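PDB 4F3V: ESX-1 secretion system protein EccA1 from Mycobacterium tuberculosis, which serves the ESX-1 type VII secretion system as a cytosolic ATPase and may power export of virulence factors such as EsxA and EsxB. Local coordinates for residues E134-G146 with Q157-L169. Residues are numbered along the deposited sequence; the frame is centred on the assembly and turned at random.
Sequences EHLVAWMKAVVYG and QVKSAGKWPDKFL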
ATOM      1  N   GLU A 134      -3.100  -8.068  13.884  1.00 27.21           N
ATOM      2  CA  GLU A 134      -2.017  -8.874  13.346  1.00 28.17           C
ATOM      3  C   GLU A 134      -2.135  -9.024  11.823  1.00 27.55           C
ATOM      4  O   GLU A 134      -1.144  -8.998  11.104  1.00 26.55           O
ATOM      5  CB  GLU A 134      -2.021 -10.268  13.981  1.00 30.31           C
ATOM      6  CG  GLU A 134      -1.594 -10.309  15.447  1.00 31.62           C
ATOM      7  CD  GLU A 134      -2.746 -10.146  16.434  1.00 32.93           C
ATOM      8  OE1 GLU A 134      -3.872  -9.733  16.045  1.00 32.89           O
ATOM      9  OE2 GLU A 134      -2.513 -10.465  17.623  1.00 36.12           O
ATOM     10  N   HIS A 135      -3.364  -9.192  11.354  1.00 26.76           N
ATOM     11  CA  HIS A 135      -3.648  -9.349   9.940  1.00 27.92           C
ATOM     12  C   HIS A 135      -3.246  -8.144   9.125  1.00 26.48           C
ATOM     13  O   HIS A 135      -2.808  -8.290   7.992  1.00 24.70           O
ATOM     14  CB  HIS A 135      -5.133  -9.644   9.768  1.00 30.47           C
ATOM     15  CG  HIS A 135      -6.038  -8.519  10.247  1.00 33.73           C
ATOM     16  ND1 HIS A 135      -6.287  -8.282  11.566  1.00 36.01           N
ATOM     17  CD2 HIS A 135      -6.738  -7.546   9.537  1.00 35.63           C
ATOM     18  CE1 HIS A 135      -7.107  -7.222  11.681  1.00 37.72           C
ATOM     19  NE2 HIS A 135      -7.388  -6.772  10.441  1.00 37.84           N
ATOM     20  N   LEU A 136      -3.377  -6.948   9.706  1.00 25.60           N
ATOM     21  CA  LEU A 136      -2.966  -5.721   9.035  1.00 24.73           C
ATOM     22  C   LEU A 136      -1.466  -5.652   8.847  1.00 23.62           C
ATOM     23  O   LEU A 136      -0.995  -5.262   7.783  1.00 23.00           O
ATOM     24  CB  LEU A 136      -3.420  -4.492   9.805  1.00 25.78           C
ATOM     25  CG  LEU A 136      -4.912  -4.186   9.772  1.00 27.38           C
ATOM     26  CD1 LEU A 136      -5.222  -3.137  10.845  1.00 29.07           C
ATOM     27  CD2 LEU A 136      -5.359  -3.752   8.386  1.00 28.53           C
ATOM     28  N   VAL A 137      -0.713  -6.025   9.872  1.00 22.44           N
ATOM     29  CA  VAL A 137       0.744  -6.121   9.756  1.00 21.85           C
ATOM     30  C   VAL A 137       1.154  -7.204   8.761  1.00 20.81           C
ATOM     31  O   VAL A 137       2.064  -6.976   7.985  1.00 21.04           O
ATOM     32  CB  VAL A 137       1.432  -6.351  11.121  1.00 23.08           C
ATOM     33  CG1 VAL A 137       2.923  -6.678  10.954  1.00 22.09           C
ATOM     34  CG2 VAL A 137       1.215  -5.119  11.993  1.00 23.66           C
ATOM     35  N   ALA A 138       0.482  -8.356   8.775  1.00 19.70           N
ATOM     36  CA  ALA A 138       0.757  -9.402   7.783  1.00 19.03           C
ATOM     37  C   ALA A 138       0.534  -8.872   6.386  1.00 18.26           C
ATOM     38  O   ALA A 138       1.371  -9.077   5.502  1.00 16.44           O
ATOM     39  CB  ALA A 138      -0.073 -10.654   8.023  1.00 20.14           C
ATOM     40  N   TRP A 139      -0.581  -8.154   6.199  1.00 17.82           N
ATOM     41  CA  TRP A 139      -0.865  -7.520   4.903  1.00 17.74           C
ATOM     42  C   TRP A 139       0.247  -6.579   4.505  1.00 17.20           C
ATOM     43  O   TRP A 139       0.748  -6.638   3.360  1.00 16.80           O
ATOM     44  CB  TRP A 139      -2.218  -6.795   4.900  1.00 17.68           C
ATOM     45  CG  TRP A 139      -2.370  -6.017   3.623  1.00 17.90           C
ATOM     46  CD1 TRP A 139      -2.263  -4.651   3.447  1.00 17.57           C
ATOM     47  CD2 TRP A 139      -2.489  -6.577   2.265  1.00 17.92           C
ATOM     48  NE1 TRP A 139      -2.373  -4.323   2.108  1.00 17.88           N
ATOM     49  CE2 TRP A 139      -2.523  -5.440   1.356  1.00 18.20           C
ATOM     50  CE3 TRP A 139      -2.619  -7.863   1.742  1.00 18.43           C
ATOM     51  CZ2 TRP A 139      -2.658  -5.600  -0.013  1.00 18.34           C
ATOM     52  CZ3 TRP A 139      -2.771  -8.007   0.362  1.00 18.80           C
ATOM     53  CH2 TRP A 139      -2.774  -6.902  -0.491  1.00 18.88           C
ATOM     54  N   MET A 140       0.669  -5.701   5.424  1.00 16.84           N
ATOM     55  CA  MET A 140       1.763  -4.774   5.097  1.00 16.62           C
ATOM     56  C   MET A 140       3.089  -5.484   4.794  1.00 16.34           C
ATOM     57  O   MET A 140       3.836  -5.064   3.910  1.00 15.77           O
ATOM     58  CB  MET A 140       1.981  -3.735   6.184  1.00 16.92           C
ATOM     59  CG  MET A 140       0.796  -2.814   6.411  1.00 18.02           C
ATOM     60  SD  MET A 140       0.028  -2.147   4.920  1.00 20.53           S
ATOM     61  CE  MET A 140       1.383  -1.380   4.024  1.00 18.74           C
ATOM     62  N   LYS A 141       3.374  -6.571   5.488  1.00 16.31           N
ATOM     63  CA  LYS A 141       4.554  -7.361   5.150  1.00 16.95           C
ATOM     64  C   LYS A 141       4.472  -7.941   3.733  1.00 16.39           C
ATOM     65  O   LYS A 141       5.466  -7.968   3.024  1.00 16.58           O
ATOM     66  CB  LYS A 141       4.815  -8.440   6.188  1.00 17.41           C
ATOM     67  CG  LYS A 141       5.288  -7.863   7.512  1.00 18.01           C
ATOM     68  CD  LYS A 141       5.726  -8.965   8.472  1.00 19.14           C
ATOM     69  CE  LYS A 141       6.275  -8.409   9.776  1.00 20.08           C
ATOM     70  NZ  LYS A 141       6.914  -9.494  10.607  1.00 20.60           N
ATOM     71  N   ALA A 142       3.287  -8.389   3.337  1.00 15.99           N
ATOM     72  CA  ALA A 142       3.015  -8.866   1.989  1.00 15.78           C
ATOM     73  C   ALA A 142       3.284  -7.755   0.961  1.00 15.38           C
ATOM     74  O   ALA A 142       3.864  -7.997  -0.105  1.00 15.66           O
ATOM     75  CB  ALA A 142       1.577  -9.375   1.892  1.00 16.06           C
ATOM     76  N   VAL A 143       2.935  -6.522   1.323  1.00 14.76           N
ATOM     77  CA  VAL A 143       3.245  -5.358   0.503  1.00 14.32           C
ATOM     78  C   VAL A 143       4.763  -5.129   0.380  1.00 14.08           C
ATOM     79  O   VAL A 143       5.276  -4.939  -0.714  1.00 13.99           O
ATOM     80  CB  VAL A 143       2.554  -4.059   1.024  1.00 13.92           C
ATOM     81  CG1 VAL A 143       3.162  -2.838   0.370  1.00 13.55           C
ATOM     82  CG2 VAL A 143       1.031  -4.101   0.809  1.00 14.01           C
ATOM     83  N   VAL A 144       5.473  -5.152   1.510  1.00 13.90           N
ATOM     84  CA  VAL A 144       6.902  -4.914   1.531  1.00 13.95           C
ATOM     85  C   VAL A 144       7.669  -6.021   0.792  1.00 14.44           C
ATOM     86  O   VAL A 144       8.532  -5.741  -0.080  1.00 14.16           O
ATOM     87  CB  VAL A 144       7.424  -4.762   2.977  1.00 14.28           C
ATOM     88  CG1 VAL A 144       8.961  -4.584   3.024  1.00 13.94           C
ATOM     89  CG2 VAL A 144       6.706  -3.616   3.671  1.00 13.62           C
ATOM     90  N   TYR A 145       7.353  -7.271   1.125  1.00 14.58           N
ATOM     91  CA  TYR A 145       7.999  -8.416   0.488  1.00 14.95           C
ATOM     92  C   TYR A 145       7.681  -8.433  -1.028  1.00 14.92           C
ATOM     93  O   TYR A 145       8.554  -8.736  -1.848  1.00 15.19           O
ATOM     94  CB  TYR A 145       7.559  -9.745   1.154  1.00 15.09           C
ATOM     95  CG  TYR A 145       8.187 -10.031   2.517  1.00 15.74           C
ATOM     96  CD1 TYR A 145       9.565  -9.879   2.741  1.00 16.07           C
ATOM     97  CD2 TYR A 145       7.419 -10.526   3.557  1.00 16.58           C
ATOM     98  CE1 TYR A 145      10.132 -10.138   3.979  1.00 16.80           C
ATOM     99  CE2 TYR A 145       7.975 -10.819   4.787  1.00 16.77           C
ATOM    100  CZ  TYR A 145       9.328 -10.646   4.990  1.00 17.14           C
ATOM    101  OH  TYR A 145       9.817 -10.931   6.222  1.00 17.61           O
ATOM    102  N   GLY A 146       6.445  -8.106  -1.393  1.00 14.58           N
ATOM    103  CA  GLY A 146       6.044  -8.094  -2.817  1.00 14.96           C
ATOM    104  C   GLY A 146       6.831  -7.064  -3.591  1.00 15.47           C
ATOM    105  O   GLY A 146       7.256  -7.318  -4.732  1.00 15.44           O
ATOM    106  N   GLN A 157       3.263 -14.844   4.641  1.00 21.05           N
ATOM    107  CA  GLN A 157       2.432 -13.846   5.323  1.00 20.78           C
ATOM    108  C   GLN A 157       0.918 -13.974   5.086  1.00 21.45           C
ATOM    109  O   GLN A 157       0.123 -13.680   5.969  1.00 21.45           O
ATOM    110  CB  GLN A 157       2.880 -12.442   4.922  1.00 19.76           C
ATOM    111  CG  GLN A 157       4.268 -12.100   5.430  1.00 19.70           C
ATOM    112  CD  GLN A 157       4.322 -12.077   6.962  1.00 20.11           C
ATOM    113  OE1 GLN A 157       3.420 -11.582   7.593  1.00 20.99           O
ATOM    114  NE2 GLN A 157       5.374 -12.595   7.541  1.00 19.89           N
ATOM    115  N   VAL A 158       0.514 -14.418   3.906  1.00 21.83           N
ATOM    116  CA  VAL A 158      -0.910 -14.388   3.555  1.00 22.25           C
ATOM    117  C   VAL A 158      -1.574 -15.758   3.541  1.00 24.53           C
ATOM    118  O   VAL A 158      -2.801 -15.839   3.389  1.00 25.12           O
ATOM    119  CB  VAL A 158      -1.143 -13.722   2.191  1.00 21.27           C
ATOM    120  CG1 VAL A 158      -0.630 -12.285   2.212  1.00 20.25           C
ATOM    121  CG2 VAL A 158      -0.515 -14.541   1.056  1.00 20.79           C
ATOM    122  N   LYS A 159      -0.794 -16.826   3.736  1.00 25.92           N
ATOM    123  CA  LYS A 159      -1.333 -18.187   3.602  1.00 28.33           C
ATOM    124  C   LYS A 159      -2.426 -18.474   4.620  1.00 30.72           C
ATOM    125  O   LYS A 159      -3.262 -19.330   4.393  1.00 31.12           O
ATOM    126  CB  LYS A 159      -0.236 -19.249   3.684  1.00 29.45           C
ATOM    127  CG  LYS A 159       0.549 -19.292   5.000  1.00 30.19           C
ATOM    128  CD  LYS A 159       1.632 -20.385   4.957  1.00 30.62           C
ATOM    129  CE  LYS A 159       2.604 -20.315   6.140  1.00 30.67           C
ATOM    130  NZ  LYS A 159       3.703 -21.316   5.940  1.00 29.97           N
ATOM    131  N   SER A 160      -2.403 -17.746   5.731  1.00 32.61           N
ATOM    132  CA  SER A 160      -3.396 -17.827   6.804  1.00 36.44           C
ATOM    133  C   SER A 160      -4.651 -16.955   6.621  1.00 37.91           C
ATOM    134  O   SER A 160      -5.438 -16.820   7.562  1.00 41.59           O
ATOM    135  CB  SER A 160      -2.723 -17.315   8.100  1.00 38.40           C
ATOM    136  OG  SER A 160      -2.310 -15.945   7.948  1.00 38.67           O
ATOM    137  N   ALA A 161      -4.822 -16.328   5.461  1.00 35.92           N
ATOM    138  CA  ALA A 161      -5.804 -15.259   5.307  1.00 36.19           C
ATOM    139  C   ALA A 161      -7.251 -15.748   5.432  1.00 38.15           C
ATOM    140  O   ALA A 161      -8.148 -14.962   5.708  1.00 37.11           O
ATOM    141  CB  ALA A 161      -5.591 -14.543   3.984  1.00 33.92           C
ATOM    142  N   GLY A 162      -7.475 -17.043   5.247  1.00 42.27           N
ATOM    143  CA  GLY A 162      -8.807 -17.634   5.466  1.00 46.06           C
ATOM    144  C   GLY A 162      -9.351 -17.372   6.861  1.00 48.69           C
ATOM    145  O   GLY A 162     -10.554 -17.362   7.061  1.00 51.43           O
ATOM    146  N   LYS A 163      -8.455 -17.127   7.816  1.00 50.90           N
ATOM    147  CA  LYS A 163      -8.807 -16.890   9.211  1.00 52.61           C
ATOM    148  C   LYS A 163      -8.854 -15.403   9.594  1.00 52.42           C
ATOM    149  O   LYS A 163      -8.995 -15.075  10.773  1.00 54.63           O
ATOM    150  CB  LYS A 163      -7.808 -17.634  10.126  1.00 55.62           C
ATOM    151  CG  LYS A 163      -7.953 -19.157  10.150  1.00 58.90           C
ATOM    152  CD  LYS A 163      -6.698 -19.848  10.727  1.00 61.33           C
ATOM    153  CE  LYS A 163      -6.219 -19.305  12.073  1.00 62.47           C
ATOM    154  NZ  LYS A 163      -7.152 -19.646  13.189  1.00 66.48           N
ATOM    155  N   TRP A 164      -8.741 -14.492   8.634  1.00 48.76           N
ATOM    156  CA  TRP A 164      -8.786 -13.070   8.978  1.00 46.30           C
ATOM    157  C   TRP A 164     -10.200 -12.574   9.233  1.00 49.10           C
ATOM    158  O   TRP A 164     -11.144 -13.102   8.648  1.00 48.24           O
ATOM    159  CB  TRP A 164      -8.130 -12.265   7.879  1.00 41.22           C
ATOM    160  CG  TRP A 164      -6.651 -12.519   7.773  1.00 37.25           C
ATOM    161  CD1 TRP A 164      -5.894 -13.500   8.417  1.00 36.60           C
ATOM    162  CD2 TRP A 164      -5.709 -11.821   6.923  1.00 34.49           C
ATOM    163  NE1 TRP A 164      -4.581 -13.419   8.061  1.00 35.05           N
ATOM    164  CE2 TRP A 164      -4.395 -12.435   7.174  1.00 33.16           C
ATOM    165  CE3 TRP A 164      -5.803 -10.766   6.037  1.00 32.78           C
ATOM    166  CZ2 TRP A 164      -3.271 -12.016   6.539  1.00 31.49           C
ATOM    167  CZ3 TRP A 164      -4.647 -10.349   5.399  1.00 31.95           C
ATOM    168  CH2 TRP A 164      -3.407 -10.965   5.644  1.00 31.25           C
ATOM    169  N   PRO A 165     -10.365 -11.542  10.098  1.00 50.99           N
ATOM    170  CA  PRO A 165     -11.722 -10.986  10.292  1.00 54.38           C
ATOM    171  C   PRO A 165     -12.201 -10.235   9.034  1.00 54.30           C
ATOM    172  O   PRO A 165     -13.270 -10.507   8.456  1.00 59.33           O
ATOM    173  CB  PRO A 165     -11.548  -9.974  11.451  1.00 52.44           C
ATOM    174  CG  PRO A 165     -10.211 -10.264  12.045  1.00 51.39           C
ATOM    175  CD  PRO A 165      -9.375 -10.849  10.941  1.00 50.11           C
ATOM    176  N   ASP A 166     -11.330  -9.336   8.602  1.00 48.29           N
ATOM    177  CA  ASP A 166     -11.620  -8.341   7.610  1.00 44.51           C
ATOM    178  C   ASP A 166     -11.667  -9.052   6.257  1.00 43.07           C
ATOM    179  O   ASP A 166     -10.637  -9.466   5.739  1.00 39.97           O
ATOM    180  CB  ASP A 166     -10.500  -7.304   7.703  1.00 42.08           C
ATOM    181  CG  ASP A 166     -10.677  -6.160   6.756  1.00 41.02           C
ATOM    182  OD1 ASP A 166     -11.457  -6.317   5.804  1.00 39.88           O
ATOM    183  OD2 ASP A 166     -10.015  -5.110   6.971  1.00 38.50           O
ATOM    184  N   LYS A 167     -12.873  -9.227   5.718  1.00 42.79           N
ATOM    185  CA  LYS A 167     -13.053  -9.997   4.490  1.00 43.19           C
ATOM    186  C   LYS A 167     -12.535  -9.263   3.251  1.00 37.85           C
ATOM    187  O   LYS A 167     -12.191  -9.910   2.262  1.00 36.31           O
ATOM    188  CB  LYS A 167     -14.507 -10.433   4.285  1.00 47.92           C
ATOM    189  CG  LYS A 167     -14.969 -11.506   5.265  1.00 52.42           C
ATOM    190  CD  LYS A 167     -15.975 -12.486   4.665  1.00 57.26           C
ATOM    191  CE  LYS A 167     -16.927 -13.002   5.740  1.00 61.13           C
ATOM    192  NZ  LYS A 167     -17.857 -14.034   5.211  1.00 63.80           N
ATOM    193  N   PHE A 168     -12.499  -7.932   3.312  1.00 36.99           N
ATOM    194  CA  PHE A 168     -11.884  -7.149   2.264  1.00 34.04           C
ATOM    195  C   PHE A 168     -10.402  -7.495   2.227  1.00 31.07           C
ATOM    196  O   PHE A 168      -9.858  -7.826   1.177  1.00 27.68           O
ATOM    197  CB  PHE A 168     -12.085  -5.642   2.485  1.00 33.74           C
ATOM    198  CG  PHE A 168     -11.477  -4.790   1.404  1.00 32.43           C
ATOM    199  CD1 PHE A 168     -10.131  -4.440   1.449  1.00 30.92           C
ATOM    200  CD2 PHE A 168     -12.237  -4.375   0.312  1.00 32.38           C
ATOM    201  CE1 PHE A 168      -9.556  -3.682   0.440  1.00 30.05           C
ATOM    202  CE2 PHE A 168     -11.669  -3.612  -0.699  1.00 31.60           C
ATOM    203  CZ  PHE A 168     -10.327  -3.268  -0.633  1.00 30.76           C
ATOM    204  N   LEU A 169      -9.752  -7.397   3.379  1.00 30.89           N
ATOM    205  CA  LEU A 169      -8.312  -7.616   3.453  1.00 30.51           C
ATOM    206  C   LEU A 169      -7.951  -9.094   3.213  1.00 28.26           C
ATOM    207  O   LEU A 169      -6.920  -9.386   2.615  1.00 26.55           O
ATOM    208  CB  LEU A 169      -7.777  -7.110   4.791  1.00 33.10           C
ATOM    209  CG  LEU A 169      -6.525  -6.216   4.766  1.00 34.04           C
ATOM    210  CD1 LEU A 169      -6.533  -5.152   3.659  1.00 35.82           C
ATOM    211  CD2 LEU A 169      -6.398  -5.487   6.091  1.00 37.03           C
TER
HETATM  212  O   HOH W   1       5.862 -11.956  10.602  1.00 37.47           O
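Helix 134-147 packs on the end of helix 151-158, the turn after it and the start of helix 167-183 as part of the helical, TPR-like N-terminal domain of EccA1, with the Trp164 indole wedged between His135 and the turn's own backbone. His135 CB sits squarely over one indole face, 3.8 Å from the centroid of the five-membered ring in a CH-pi contact, and Ala161 CA lies against the opposite face, toward its rim. Farther along the ring, His135 O lies 3.6 Å from Trp164 CH2, while Ala138 CB approaches CZ2. With CG between the backbone N and the carbonyl carbon (chi1 63°), the imidazole stands up from the indole plane, toward Pro165; Pro165 CD covers one of its faces and Leu169 CD2 reaches its edge, 4.0 Å from His135 CD2. Leu169 CD1 lies over the five-membered ring of Trp139 in a CH-pi contact, 10° off its normal, and Val143 CG2 backs the other face. At the far end, Gln157 is a knob in a hole formed by Ala138, Lys141, Ala142 and Tyr145. Its chain bends at chi2 (-64°), bringing OE1 to 3.4 Å from Ala138 CA; NE2 and Lys141 NZ both donate to one water, and the ammonium also pairs with Glu126. Asp166 N-caps helix 167-183 through OD1, met by Leu169 N from above the carboxylate plane. Ala173 of that helix touches Trp164, while Leu136 and Met140 face helix 101-115 and Lys141 packs on helix 118-125.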